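Local coordinates for protein tyrosine recombinase XerH (Helicobacter pylori, PDB 5JK0) that catalyses the cutting and rejoining of recombining DNA molecules as a site-specific tyrosine recombinase and takes part in chromosome segregation, at residues I205-I208 against V209-M213; A309-L312 against R313-A317. One frame throughout, in Å; residues are numbered along the deposited sequence.

Interaction 1. Residues I205-I208 against V209-M213; sequences IKII and VFTGM
The carbonyl oxygen Ile207 O accepts a hydrogen bond from the backbone N of Thr211 at 3.1 Å, and OG1 of the same threonine also reaches it, at a very short modelled distance of 2.5 Å whose exact value is doubtful. This is the C-terminal end of helix 198-211, where the Thr-Gly-Met-Arg sequence of the first conserved box of tyrosine recombinases leads the chain on to Arg214, a predicted active-site residue. Gly212 is the first residue off the helix. With phi at 79° it turns into the left-handed region, yet its N still donates to Ile208 O at 2.7 Å, closing the last helical turn.

One turn back, Val209 N meets Ile205 O at 3.0 Å in the carbonyl plane, and the branch CG2 of Val209 lies beside that same oxygen at 3.2 Å. Phe210 sets its CD2 obliquely against Lys206 O, while its ring stacks on His253 and meets Trp360 of the second subunit edge-to-face. The amine of Lys206 leads away to a salt bridge with Asp189.

Beyond the glycine, Met213 doubles back. Its CG lies between backbone N and carbonyl carbon (chi1 68°), and a bend at chi3 helps bring CE alongside the last turn, 3.9 Å from Ile207 CG2.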
ATOM      1  N   ILE D 205     -39.266   7.229   8.406  1.00 39.44           N
ATOM      2  CA  ILE D 205     -38.496   6.352   7.531  1.00 38.86           C
ATOM      3  C   ILE D 205     -38.531   6.819   6.077  1.00 41.17           C
ATOM      4  O   ILE D 205     -37.515   6.776   5.384  1.00 42.27           O
ATOM      5  CB  ILE D 205     -39.003   4.896   7.623  1.00 38.33           C
ATOM      6  CG1 ILE D 205     -38.849   4.376   9.053  1.00 37.72           C
ATOM      7  CG2 ILE D 205     -38.251   3.996   6.655  1.00 36.52           C
ATOM      8  CD1 ILE D 205     -39.229   2.925   9.228  1.00 37.99           C
ATOM      9  N   LYS D 206     -39.690   7.283   5.622  1.00 43.74           N
ATOM     10  CA  LYS D 206     -39.835   7.722   4.235  1.00 44.31           C
ATOM     11  C   LYS D 206     -38.963   8.935   3.915  1.00 42.50           C
ATOM     12  O   LYS D 206     -38.383   9.014   2.832  1.00 42.01           O
ATOM     13  CB  LYS D 206     -41.297   8.032   3.916  1.00 47.46           C
ATOM     14  CG  LYS D 206     -42.159   6.791   3.774  1.00 49.24           C
ATOM     15  CD  LYS D 206     -43.444   7.073   3.018  1.00 53.00           C
ATOM     16  CE  LYS D 206     -44.281   5.808   2.898  1.00 54.87           C
ATOM     17  NZ  LYS D 206     -45.074   5.769   1.639  1.00 57.57           N
ATOM     18  N   ILE D 207     -38.872   9.875   4.851  1.00 42.11           N
ATOM     19  CA  ILE D 207     -38.042  11.060   4.657  1.00 41.15           C
ATOM     20  C   ILE D 207     -36.574  10.663   4.493  1.00 39.46           C
ATOM     21  O   ILE D 207     -35.850  11.241   3.680  1.00 35.94           O
ATOM     22  CB  ILE D 207     -38.195  12.052   5.830  1.00 41.04           C
ATOM     23  CG1 ILE D 207     -39.600  12.655   5.834  1.00 43.20           C
ATOM     24  CG2 ILE D 207     -37.159  13.163   5.740  1.00 39.50           C
ATOM     25  CD1 ILE D 207     -39.845  13.635   6.960  1.00 41.99           C
ATOM     26  N   ILE D 208     -36.149   9.659   5.254  1.00 38.11           N
ATOM     27  CA  ILE D 208     -34.789   9.139   5.159  1.00 36.07           C
ATOM     28  C   ILE D 208     -34.527   8.505   3.795  1.00 35.61           C
ATOM     29  O   ILE D 208     -33.485   8.737   3.182  1.00 35.72           O
ATOM     30  CB  ILE D 208     -34.507   8.102   6.266  1.00 34.12           C
ATOM     31  CG1 ILE D 208     -34.538   8.774   7.640  1.00 33.67           C
ATOM     32  CG2 ILE D 208     -33.163   7.425   6.041  1.00 31.96           C
ATOM     33  CD1 ILE D 208     -34.186   7.846   8.778  1.00 31.61           C
ATOM     34  N   VAL D 209     -35.483   7.712   3.319  1.00 36.89           N
ATOM     35  CA  VAL D 209     -35.343   7.022   2.040  1.00 39.43           C
ATOM     36  C   VAL D 209     -35.192   7.997   0.874  1.00 42.63           C
ATOM     37  O   VAL D 209     -34.322   7.826   0.019  1.00 41.91           O
ATOM     38  CB  VAL D 209     -36.551   6.100   1.766  1.00 40.98           C
ATOM     39  CG1 VAL D 209     -36.461   5.499   0.370  1.00 41.28           C
ATOM     40  CG2 VAL D 209     -36.633   5.004   2.817  1.00 41.21           C
ATOM     41  N   PHE D 210     -36.031   9.027   0.850  1.00 44.78           N
ATOM     42  CA  PHE D 210     -36.075   9.949  -0.280  1.00 46.89           C
ATOM     43  C   PHE D 210     -34.968  11.005  -0.258  1.00 45.67           C
ATOM     44  O   PHE D 210     -34.553  11.488  -1.310  1.00 46.75           O
ATOM     45  CB  PHE D 210     -37.437  10.644  -0.340  1.00 49.46           C
ATOM     46  CG  PHE D 210     -38.566   9.737  -0.742  1.00 51.77           C
ATOM     47  CD1 PHE D 210     -38.538   9.073  -1.957  1.00 52.41           C
ATOM     48  CD2 PHE D 210     -39.662   9.563   0.086  1.00 53.00           C
ATOM     49  CE1 PHE D 210     -39.576   8.240  -2.333  1.00 54.47           C
ATOM     50  CE2 PHE D 210     -40.705   8.733  -0.284  1.00 54.82           C
ATOM     51  CZ  PHE D 210     -40.661   8.071  -1.495  1.00 55.35           C
ATOM     52  N   THR D 211     -34.494  11.364   0.931  1.00 43.29           N
ATOM     53  CA  THR D 211     -33.472  12.401   1.049  1.00 41.08           C
ATOM     54  C   THR D 211     -32.083  11.816   1.283  1.00 38.97           C
ATOM     55  O   THR D 211     -31.080  12.386   0.852  1.00 37.65           O
ATOM     56  CB  THR D 211     -33.794  13.386   2.190  1.00 40.69           C
ATOM     57  OG1 THR D 211     -33.873  12.676   3.433  1.00 38.78           O
ATOM     58  CG2 THR D 211     -35.115  14.093   1.927  1.00 42.29           C
ATOM     59  N   GLY D 212     -32.026  10.682   1.971  1.00 38.33           N
ATOM     60  CA  GLY D 212     -30.762  10.026   2.244  1.00 36.85           C
ATOM     61  C   GLY D 212     -29.992  10.665   3.383  1.00 37.18           C
ATOM     62  O   GLY D 212     -28.784  10.475   3.504  1.00 37.12           O
ATOM     63  N   MET D 213     -30.688  11.432   4.219  1.00 37.98           N
ATOM     64  CA  MET D 213     -30.052  12.069   5.367  1.00 37.76           C
ATOM     65  C   MET D 213     -29.717  11.029   6.434  1.00 36.46           C
ATOM     66  O   MET D 213     -30.323   9.956   6.479  1.00 35.00           O
ATOM     67  CB  MET D 213     -30.950  13.166   5.949  1.00 39.62           C
ATOM     68  CG  MET D 213     -32.225  12.661   6.609  1.00 40.44           C
ATOM     69  SD  MET D 213     -33.197  13.988   7.359  1.00 40.90           S
ATOM     70  CE  MET D 213     -33.653  14.941   5.912  1.00 35.40           C
TER

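Interaction 2. Residues A309-L312 against R313-A317; sequences AHML and RHSFA. With nucleotides of chain G; nucleotides of chain H.
Two predicted catalytic residues of the tyrosine recombinase site, His310 and Arg313, occupy successive turns of helix 309-324 as the His-x-x-Arg motif of box II, and their side chains touch. Arg313 CD makes an off-centre CH-pi contact with the His310 ring, 4.3 Å from its centroid. The arginine chain runs extended from CG to NE, crossing the imidazole obliquely.

His310 also turns an edge to the face of His314 in an offset T-shaped pair with planes 79° apart, and CD2 of His310 comes within 3.3 Å of NE2 of His314. The latter ring is further fixed by a hydrogen bond between its ND1 and the hydroxyl of Tyr345, the predicted nucleophile, so His314 links the motif to that tyrosine.

DNA meets the same turn. His310 N donates to OP1 of DC23 of chain G at 3.0 Å, nearly straight at 163°, whereas the bond from His310 NE2 to O3' of DA12 of chain H is weak. CG lies anti to the backbone N (chi1 -156°), sending the ring toward the DNA and His314.

Behind the site, Met311 O accepts from Ser315 N at 3.1 Å and from Ser315 OG at 2.9 Å, on opposite faces of its plane; OG is also bonded to Leu176 N. Leu312 packs on Phe184 of helix 178-190 and Val209 of helix 198-211, while Phe316 and Ala317 rest on Leu334 of helix 327-334.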
ATOM      1  N   ALA D 309     -30.758   2.371   8.662  1.00 30.84           N
ATOM      2  CA  ALA D 309     -31.077   3.574   7.904  1.00 31.66           C
ATOM      3  C   ALA D 309     -29.886   4.050   7.079  1.00 31.70           C
ATOM      4  O   ALA D 309     -30.058   4.676   6.035  1.00 32.72           O
ATOM      5  CB  ALA D 309     -31.543   4.679   8.840  1.00 32.41           C
ATOM      6  N   HIS D 310     -28.679   3.754   7.549  1.00 31.33           N
ATOM      7  CA  HIS D 310     -27.475   4.177   6.844  1.00 32.12           C
ATOM      8  C   HIS D 310     -27.325   3.406   5.535  1.00 32.53           C
ATOM      9  O   HIS D 310     -26.765   3.917   4.565  1.00 32.67           O
ATOM     10  CB  HIS D 310     -26.237   3.988   7.721  1.00 33.82           C
ATOM     11  CG  HIS D 310     -25.093   4.879   7.346  1.00 35.06           C
ATOM     12  ND1 HIS D 310     -24.986   6.180   7.792  1.00 35.17           N
ATOM     13  CD2 HIS D 310     -24.012   4.661   6.562  1.00 35.63           C
ATOM     14  CE1 HIS D 310     -23.887   6.723   7.300  1.00 35.35           C
ATOM     15  NE2 HIS D 310     -23.277   5.822   6.551  1.00 35.96           N
ATOM     16  N   MET D 311     -27.828   2.174   5.514  1.00 32.44           N
ATOM     17  CA  MET D 311     -27.840   1.371   4.297  1.00 33.40           C
ATOM     18  C   MET D 311     -28.774   2.003   3.268  1.00 34.17           C
ATOM     19  O   MET D 311     -28.522   1.946   2.064  1.00 35.58           O
ATOM     20  CB  MET D 311     -28.264  -0.069   4.604  1.00 34.51           C
ATOM     21  CG  MET D 311     -28.115  -1.041   3.438  1.00 34.98           C
ATOM     22  SD  MET D 311     -29.561  -1.125   2.362  1.00 37.40           S
ATOM     23  CE  MET D 311     -30.794  -1.764   3.493  1.00 41.94           C
ATOM     24  N   LEU D 312     -29.854   2.607   3.756  1.00 32.49           N
ATOM     25  CA  LEU D 312     -30.778   3.336   2.899  1.00 34.14           C
ATOM     26  C   LEU D 312     -30.117   4.603   2.369  1.00 34.40           C
ATOM     27  O   LEU D 312     -30.437   5.073   1.279  1.00 37.05           O
ATOM     28  CB  LEU D 312     -32.059   3.687   3.658  1.00 35.21           C
ATOM     29  CG  LEU D 312     -32.842   2.516   4.256  1.00 35.23           C
ATOM     30  CD1 LEU D 312     -34.087   3.016   4.973  1.00 35.45           C
ATOM     31  CD2 LEU D 312     -33.207   1.513   3.175  1.00 36.82           C
ATOM     32  N   ARG D 313     -29.193   5.148   3.154  1.00 32.54           N
ATOM     33  CA  ARG D 313     -28.445   6.334   2.758  1.00 31.31           C
ATOM     34  C   ARG D 313     -27.497   6.006   1.609  1.00 32.84           C
ATOM     35  O   ARG D 313     -27.341   6.797   0.677  1.00 34.03           O
ATOM     36  CB  ARG D 313     -27.678   6.904   3.956  1.00 29.49           C
ATOM     37  CG  ARG D 313     -26.708   8.033   3.631  1.00 28.27           C
ATOM     38  CD  ARG D 313     -26.244   8.725   4.910  1.00 28.71           C
ATOM     39  NE  ARG D 313     -25.067   9.567   4.708  1.00 28.81           N
ATOM     40  CZ  ARG D 313     -25.107  10.872   4.456  1.00 30.74           C
ATOM     41  NH1 ARG D 313     -26.272  11.502   4.371  1.00 31.46           N
ATOM     42  NH2 ARG D 313     -23.979  11.550   4.291  1.00 27.92           N
ATOM     43  N   HIS D 314     -26.873   4.833   1.676  1.00 33.60           N
ATOM     44  CA  HIS D 314     -26.025   4.352   0.591  1.00 35.84           C
ATOM     45  C   HIS D 314     -26.851   4.111  -0.668  1.00 38.39           C
ATOM     46  O   HIS D 314     -26.398   4.376  -1.781  1.00 39.32           O
ATOM     47  CB  HIS D 314     -25.301   3.062   0.991  1.00 36.58           C
ATOM     48  CG  HIS D 314     -24.264   3.250   2.056  1.00 36.96           C
ATOM     49  ND1 HIS D 314     -23.200   4.115   1.915  1.00 38.49           N
ATOM     50  CD2 HIS D 314     -24.120   2.672   3.272  1.00 36.51           C
ATOM     51  CE1 HIS D 314     -22.450   4.067   3.002  1.00 37.88           C
ATOM     52  NE2 HIS D 314     -22.986   3.199   3.840  1.00 37.00           N
ATOM     53  N   SER D 315     -28.067   3.607  -0.479  1.00 39.12           N
ATOM     54  CA  SER D 315     -28.955   3.304  -1.594  1.00 40.44           C
ATOM     55  C   SER D 315     -29.366   4.570  -2.337  1.00 41.91           C
ATOM     56  O   SER D 315     -29.522   4.560  -3.557  1.00 42.96           O
ATOM     57  CB  SER D 315     -30.196   2.557  -1.101  1.00 40.86           C
ATOM     58  OG  SER D 315     -29.837   1.360  -0.433  1.00 40.34           O
ATOM     59  N   PHE D 316     -29.539   5.660  -1.594  1.00 41.76           N
ATOM     60  CA  PHE D 316     -29.897   6.943  -2.190  1.00 41.84           C
ATOM     61  C   PHE D 316     -28.731   7.525  -2.978  1.00 42.31           C
ATOM     62  O   PHE D 316     -28.911   8.020  -4.091  1.00 44.10           O
ATOM     63  CB  PHE D 316     -30.349   7.934  -1.113  1.00 40.94           C
ATOM     64  CG  PHE D 316     -30.524   9.341  -1.618  1.00 41.96           C
ATOM     65  CD1 PHE D 316     -31.663   9.705  -2.317  1.00 43.60           C
ATOM     66  CD2 PHE D 316     -29.548  10.300  -1.393  1.00 41.23           C
ATOM     67  CE1 PHE D 316     -31.825  10.996  -2.784  1.00 44.76           C
ATOM     68  CE2 PHE D 316     -29.706  11.593  -1.858  1.00 42.50           C
ATOM     69  CZ  PHE D 316     -30.845  11.941  -2.554  1.00 44.11           C
ATOM     70  N   ALA D 317     -27.538   7.470  -2.392  1.00 41.34           N
ATOM     71  CA  ALA D 317     -26.342   8.008  -3.030  1.00 41.97           C
ATOM     72  C   ALA D 317     -26.018   7.255  -4.316  1.00 43.79           C
ATOM     73  O   ALA D 317     -25.623   7.857  -5.315  1.00 44.92           O
ATOM     74  CB  ALA D 317     -25.161   7.952  -2.074  1.00 40.19           C
TER
ATOM     75  P    DC G  23     -27.305   2.409  11.296  1.00 33.06           P
ATOM     76  OP1  DC G  23     -27.857   2.093   9.960  1.00 32.49           O
ATOM     77  OP2  DC G  23     -28.225   2.792  12.391  1.00 31.75           O
ATOM     78  O5'  DC G  23     -26.433   1.160  11.786  1.00 30.46           O
ATOM     79  C5'  DC G  23     -25.347   0.703  10.988  1.00 34.37           C
ATOM     80  C4'  DC G  23     -24.736  -0.561  11.570  1.00 33.83           C
ATOM     81  O4'  DC G  23     -24.071  -0.249  12.820  1.00 29.71           O
ATOM     82  C3'  DC G  23     -25.730  -1.677  11.882  1.00 30.90           C
ATOM     83  O3'  DC G  23     -25.162  -2.937  11.546  1.00 31.79           O
ATOM     84  C2'  DC G  23     -25.945  -1.540  13.388  1.00 32.50           C
ATOM     85  C1'  DC G  23     -24.576  -1.066  13.853  1.00 29.80           C
ATOM     86  N1   DC G  23     -24.612  -0.258  15.107  1.00 32.61           N
ATOM     87  C2   DC G  23     -24.031  -0.763  16.275  1.00 32.68           C
ATOM     88  O2   DC G  23     -23.502  -1.881  16.251  1.00 32.83           O
ATOM     89  N3   DC G  23     -24.067  -0.011  17.404  1.00 32.50           N
ATOM     90  C4   DC G  23     -24.644   1.192  17.388  1.00 33.54           C
ATOM     91  N4   DC G  23     -24.656   1.895  18.525  1.00 34.51           N
ATOM     92  C5   DC G  23     -25.242   1.723  16.208  1.00 33.70           C
ATOM     93  C6   DC G  23     -25.202   0.972  15.101  1.00 33.80           C
TER
ATOM     94  P    DA H  12     -19.025   1.514   6.997  1.00 72.46           P
ATOM     95  OP1  DA H  12     -20.381   1.040   6.640  1.00 73.92           O
ATOM     96  OP2  DA H  12     -17.869   1.180   6.134  1.00 73.12           O
ATOM     97  O5'  DA H  12     -19.064   3.101   7.164  1.00 53.10           O
ATOM     98  C5'  DA H  12     -20.067   3.703   7.969  1.00 53.16           C
ATOM     99  C4'  DA H  12     -19.855   5.202   8.066  1.00 54.60           C
ATOM    100  O4'  DA H  12     -18.800   5.482   9.024  1.00 53.42           O
ATOM    101  C3'  DA H  12     -19.449   5.880   6.757  1.00 57.22           C
ATOM    102  O3'  DA H  12     -20.211   7.066   6.566  1.00 58.70           O
ATOM    103  C2'  DA H  12     -17.959   6.181   6.950  1.00 56.90           C
ATOM    104  C1'  DA H  12     -17.860   6.365   8.458  1.00 54.42           C
ATOM    105  N9   DA H  12     -16.542   6.035   8.998  1.00 52.69           N
ATOM    106  C8   DA H  12     -15.721   5.018   8.601  1.00 52.14           C
ATOM    107  N7   DA H  12     -14.592   4.956   9.269  1.00 51.34           N
ATOM    108  C5   DA H  12     -14.679   6.006  10.168  1.00 51.31           C
ATOM    109  C6   DA H  12     -13.800   6.480  11.162  1.00 49.88           C
ATOM    110  N6   DA H  12     -12.612   5.924  11.421  1.00 48.29           N
ATOM    111  N1   DA H  12     -14.191   7.551  11.883  1.00 50.27           N
ATOM    112  C2   DA H  12     -15.381   8.104  11.622  1.00 51.76           C
ATOM    113  N3   DA H  12     -16.292   7.747  10.716  1.00 52.46           N
ATOM    114  C4   DA H  12     -15.875   6.682  10.014  1.00 52.30           C
TER
ATOM    115  P    DT G  22     -25.623   9.044  13.245  1.00 41.94           P
ATOM    116  OP1  DT G  22     -26.641   9.618  12.337  1.00 42.99           O
ATOM    117  OP2  DT G  22     -25.755   9.225  14.707  1.00 45.49           O
ATOM    118  O5'  DT G  22     -25.504   7.475  12.954  1.00 32.97           O
ATOM    119  C5'  DT G  22     -25.226   7.020  11.638  1.00 34.12           C
ATOM    120  C4'  DT G  22     -24.912   5.534  11.630  1.00 33.12           C
ATOM    121  O4'  DT G  22     -23.820   5.261  12.545  1.00 32.66           O
ATOM    122  C3'  DT G  22     -26.067   4.618  12.047  1.00 31.90           C
ATOM    123  O3'  DT G  22     -26.215   3.573  11.090  1.00 31.80           O
ATOM    124  C2'  DT G  22     -25.633   4.086  13.415  1.00 32.26           C
ATOM    125  C1'  DT G  22     -24.120   4.110  13.297  1.00 33.19           C
ATOM    126  N1   DT G  22     -23.426   4.215  14.611  1.00 34.84           N
ATOM    127  C2   DT G  22     -22.548   3.229  14.994  1.00 35.35           C
ATOM    128  O2   DT G  22     -22.299   2.253  14.308  1.00 36.05           O
ATOM    129  N3   DT G  22     -21.968   3.423  16.220  1.00 35.13           N
ATOM    130  C4   DT G  22     -22.175   4.486  17.082  1.00 36.70           C
ATOM    131  O4   DT G  22     -21.605   4.574  18.164  1.00 38.17           O
ATOM    132  C5   DT G  22     -23.108   5.484  16.619  1.00 37.45           C
ATOM    133  C7   DT G  22     -23.414   6.683  17.467  1.00 39.34           C
ATOM    134  C6   DT G  22     -23.684   5.301  15.422  1.00 36.59           C
TER

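Both interactions are buried turns of neighbouring helices in the catalytic domain, their centres about 8 Å apart, and in each a hydroxyl side chain turns back on its own helix, the threonine case resting on a very short modelled bond. Their settings differ. Interaction 1 closes a helix and is lined mainly by aliphatic groups, its nearest atom about 7 Å from the DNA; interaction 2 lies near the beginning of its helix and places imidazole and guanidinium groups against the DNA backbone. The two helices meet where Arg313 NH1 probably hydrogen-bonds Gly212 O at 2.8 Å, which would help position the arginine, and where the Phe316 ring packs against Gly212.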